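Local atomic coordinates of enoyl-CoA hydratase (Geobacillus kaustophilus, PDB entry 2PPY), a protein that probably catalyses the hydration of enoyl-CoA thioesters in fatty acid beta-oxidation. Residues K38-A43 against D95-S100. Numbering follows the deposited sequence.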
ATOM      1  N   LYS A  38      -0.715  12.796 -28.597  1.00 16.86           N
ATOM      2  CA  LYS A  38       0.575  12.366 -29.115  1.00 21.83           C
ATOM      3  C   LYS A  38       1.495  13.586 -29.135  1.00 19.09           C
ATOM      4  O   LYS A  38       2.687  13.476 -28.858  1.00 19.71           O
ATOM      5  CB  LYS A  38       0.414  11.764 -30.515  1.00 20.91           C
ATOM      6  CG  LYS A  38      -0.344  10.441 -30.498  1.00 24.08           C
ATOM      7  CD  LYS A  38      -0.777   9.980 -31.878  1.00 35.02           C
ATOM      8  CE  LYS A  38       0.400   9.666 -32.775  1.00 42.88           C
ATOM      9  NZ  LYS A  38      -0.069   9.164 -34.097  1.00 54.37           N
ATOM     10  N   GLU A  39       0.927  14.754 -29.430  1.00 20.92           N
ATOM     11  CA  GLU A  39       1.708  15.987 -29.453  1.00 19.49           C
ATOM     12  C   GLU A  39       2.005  16.461 -28.031  1.00 20.25           C
ATOM     13  O   GLU A  39       3.111  16.917 -27.742  1.00 17.18           O
ATOM     14  CB  GLU A  39       0.966  17.094 -30.210  1.00 29.49           C
ATOM     15  CG  GLU A  39       0.644  16.771 -31.666  1.00 40.32           C
ATOM     16  CD  GLU A  39       0.344  18.017 -32.484  1.00 47.89           C
ATOM     17  OE1 GLU A  39      -0.420  18.878 -32.003  1.00 50.11           O
ATOM     18  OE2 GLU A  39       0.869  18.138 -33.611  1.00 47.89           O
ATOM     19  N   PHE A  40       1.017  16.354 -27.146  1.00 18.97           N
ATOM     20  CA  PHE A  40       1.195  16.770 -25.756  1.00 19.38           C
ATOM     21  C   PHE A  40       2.279  15.904 -25.108  1.00 18.71           C
ATOM     22  O   PHE A  40       3.112  16.399 -24.341  1.00 17.93           O
ATOM     23  CB  PHE A  40      -0.120  16.629 -24.978  1.00 20.85           C
ATOM     24  CG  PHE A  40      -0.100  17.293 -23.626  1.00 24.86           C
ATOM     25  CD1 PHE A  40       0.096  18.665 -23.516  1.00 27.88           C
ATOM     26  CD2 PHE A  40      -0.274  16.549 -22.465  1.00 28.19           C
ATOM     27  CE1 PHE A  40       0.112  19.289 -22.268  1.00 31.02           C
ATOM     28  CE2 PHE A  40      -0.259  17.164 -21.211  1.00 31.31           C
ATOM     29  CZ  PHE A  40      -0.062  18.536 -21.114  1.00 25.33           C
ATOM     30  N   ASN A  41       2.262  14.612 -25.428  1.00 15.83           N
ATOM     31  CA  ASN A  41       3.255  13.674 -24.908  1.00 16.73           C
ATOM     32  C   ASN A  41       4.651  14.062 -25.392  1.00 18.73           C
ATOM     33  O   ASN A  41       5.616  14.024 -24.631  1.00 21.20           O
ATOM     34  CB  ASN A  41       2.943  12.255 -25.384  1.00 17.40           C
ATOM     35  CG  ASN A  41       3.955  11.245 -24.886  1.00 21.00           C
ATOM     36  OD1 ASN A  41       4.038  10.970 -23.690  1.00 18.87           O
ATOM     37  ND2 ASN A  41       4.739  10.696 -25.800  1.00 20.96           N
ATOM     38  N   ALA A  42       4.753  14.429 -26.668  1.00 20.85           N
ATOM     39  CA  ALA A  42       6.034  14.831 -27.249  1.00 20.91           C
ATOM     40  C   ALA A  42       6.569  16.089 -26.571  1.00 17.46           C
ATOM     41  O   ALA A  42       7.772  16.214 -26.340  1.00 21.35           O
ATOM     42  CB  ALA A  42       5.880  15.072 -28.746  1.00 13.70           C
ATOM     43  N   ALA A  43       5.670  17.019 -26.256  1.00 15.73           N
ATOM     44  CA  ALA A  43       6.058  18.263 -25.599  1.00 16.65           C
ATOM     45  C   ALA A  43       6.640  17.950 -24.226  1.00 20.43           C
ATOM     46  O   ALA A  43       7.646  18.531 -23.810  1.00 22.39           O
ATOM     47  CB  ALA A  43       4.850  19.176 -25.459  1.00 21.12           C
ATOM     48  N   ASP A  95       0.223  10.690 -16.664  1.00 14.68           N
ATOM     49  CA  ASP A  95       1.031  10.149 -15.571  1.00 16.40           C
ATOM     50  C   ASP A  95       2.469  10.678 -15.575  1.00 16.28           C
ATOM     51  O   ASP A  95       3.095  10.795 -14.518  1.00 17.33           O
ATOM     52  CB  ASP A  95       1.088   8.611 -15.628  1.00 16.55           C
ATOM     53  CG  ASP A  95      -0.275   7.956 -15.471  1.00 19.78           C
ATOM     54  OD1 ASP A  95      -1.164   8.546 -14.822  1.00 20.81           O
ATOM     55  OD2 ASP A  95      -0.448   6.830 -15.987  1.00 22.90           O
ATOM     56  N   LYS A  96       2.991  10.982 -16.760  1.00 13.78           N
ATOM     57  CA  LYS A  96       4.363  11.470 -16.897  1.00 11.36           C
ATOM     58  C   LYS A  96       4.667  12.794 -16.186  1.00 12.10           C
ATOM     59  O   LYS A  96       5.808  13.053 -15.808  1.00 14.28           O
ATOM     60  CB  LYS A  96       4.719  11.571 -18.385  1.00 12.14           C
ATOM     61  CG  LYS A  96       4.677  10.208 -19.076  1.00 13.20           C
ATOM     62  CD  LYS A  96       4.859  10.268 -20.589  1.00 14.25           C
ATOM     63  CE  LYS A  96       6.292  10.590 -20.988  1.00 18.33           C
ATOM     64  NZ  LYS A  96       6.549  10.194 -22.406  1.00 20.32           N
ATOM     65  N   ILE A  97       3.648  13.623 -15.992  1.00 12.79           N
ATOM     66  CA  ILE A  97       3.827  14.916 -15.336  1.00 15.97           C
ATOM     67  C   ILE A  97       4.338  14.804 -13.894  1.00 17.30           C
ATOM     68  O   ILE A  97       5.272  15.506 -13.503  1.00 23.78           O
ATOM     69  CB  ILE A  97       2.500  15.725 -15.353  1.00 15.63           C
ATOM     70  CG1 ILE A  97       2.102  16.023 -16.801  1.00 11.78           C
ATOM     71  CG2 ILE A  97       2.665  17.031 -14.582  1.00 16.83           C
ATOM     72  CD1 ILE A  97       0.766  16.707 -16.951  1.00 14.39           C
ATOM     73  N   ALA A  98       3.732  13.924 -13.105  1.00 13.08           N
ATOM     74  CA  ALA A  98       4.146  13.744 -11.718  1.00 14.95           C
ATOM     75  C   ALA A  98       5.589  13.250 -11.616  1.00 14.71           C
ATOM     76  O   ALA A  98       6.239  13.437 -10.593  1.00 14.15           O
ATOM     77  CB  ALA A  98       3.210  12.766 -11.018  1.00 15.00           C
ATOM     78  N   ARG A  99       6.084  12.619 -12.677  1.00 13.72           N
ATOM     79  CA  ARG A  99       7.447  12.102 -12.684  1.00 15.51           C
ATOM     80  C   ARG A  99       8.456  13.089 -13.263  1.00 14.53           C
ATOM     81  O   ARG A  99       9.663  12.859 -13.172  1.00 17.97           O
ATOM     82  CB  ARG A  99       7.513  10.796 -13.486  1.00  9.91           C
ATOM     83  CG  ARG A  99       6.507   9.750 -13.049  1.00 15.92           C
ATOM     84  CD  ARG A  99       6.725   8.421 -13.758  1.00  9.79           C
ATOM     85  NE  ARG A  99       5.599   7.516 -13.539  1.00  6.39           N
ATOM     86  CZ  ARG A  99       4.758   7.123 -14.491  1.00 14.55           C
ATOM     87  NH1 ARG A  99       4.913   7.545 -15.743  1.00  9.75           N
ATOM     88  NH2 ARG A  99       3.748   6.321 -14.189  1.00 10.66           N
ATOM     89  N   SER A 100       7.967  14.176 -13.863  1.00 13.35           N
ATOM     90  CA  SER A 100       8.835  15.185 -14.480  1.00 14.50           C
ATOM     91  C   SER A 100       9.485  16.161 -13.494  1.00 18.10           C
ATOM     92  O   SER A 100       8.900  16.513 -12.472  1.00 16.29           O
ATOM     93  CB  SER A 100       8.046  15.977 -15.528  1.00 17.67           C
ATOM     94  OG  SER A 100       7.554  15.123 -16.547  1.00 16.06           O
TER
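In the crotonase-like fold, segments 38-43 and 95-100, on helices 34-48 and 80-99, meet through a polar pair, N41 with K96, and an apolar pair, F40 with I97. K96 NZ donates a hydrogen bond of 2.9 Å to N41 OD1, reaching the oxygen at a C=O...N angle of 123° and tilted 26° from the carbonyl plane. With CG anti to the backbone N (chi1 179°), N41 carries its amide toward helix 80-99, offering a neutral oxygen to a charged donor; its side chain crosses the lysine at about a right angle, and K96 CD also lies 3.3 Å from OD1. A lysine suits this place because its length spans the helices, whose CA atoms at N41 and K96 are 8.4 Å apart, while the bend at chi3 turns NZ toward OD1. The ammonium also forms a salt bridge to D45, one turn further along helix 34-48. F40 and I97, both apolar, suit their buried side: I97 CD1 approaches the ring edge, 4.4 Å from F40 CE2, and I44 packs on I97. A leucine in place of N41 would probably deprive the K96 ammonium of its neutral acceptor, making it rely more heavily on D45. With carboxylate and amide oxygens serving it, the buried lysine probably stays charged and ties the helices together.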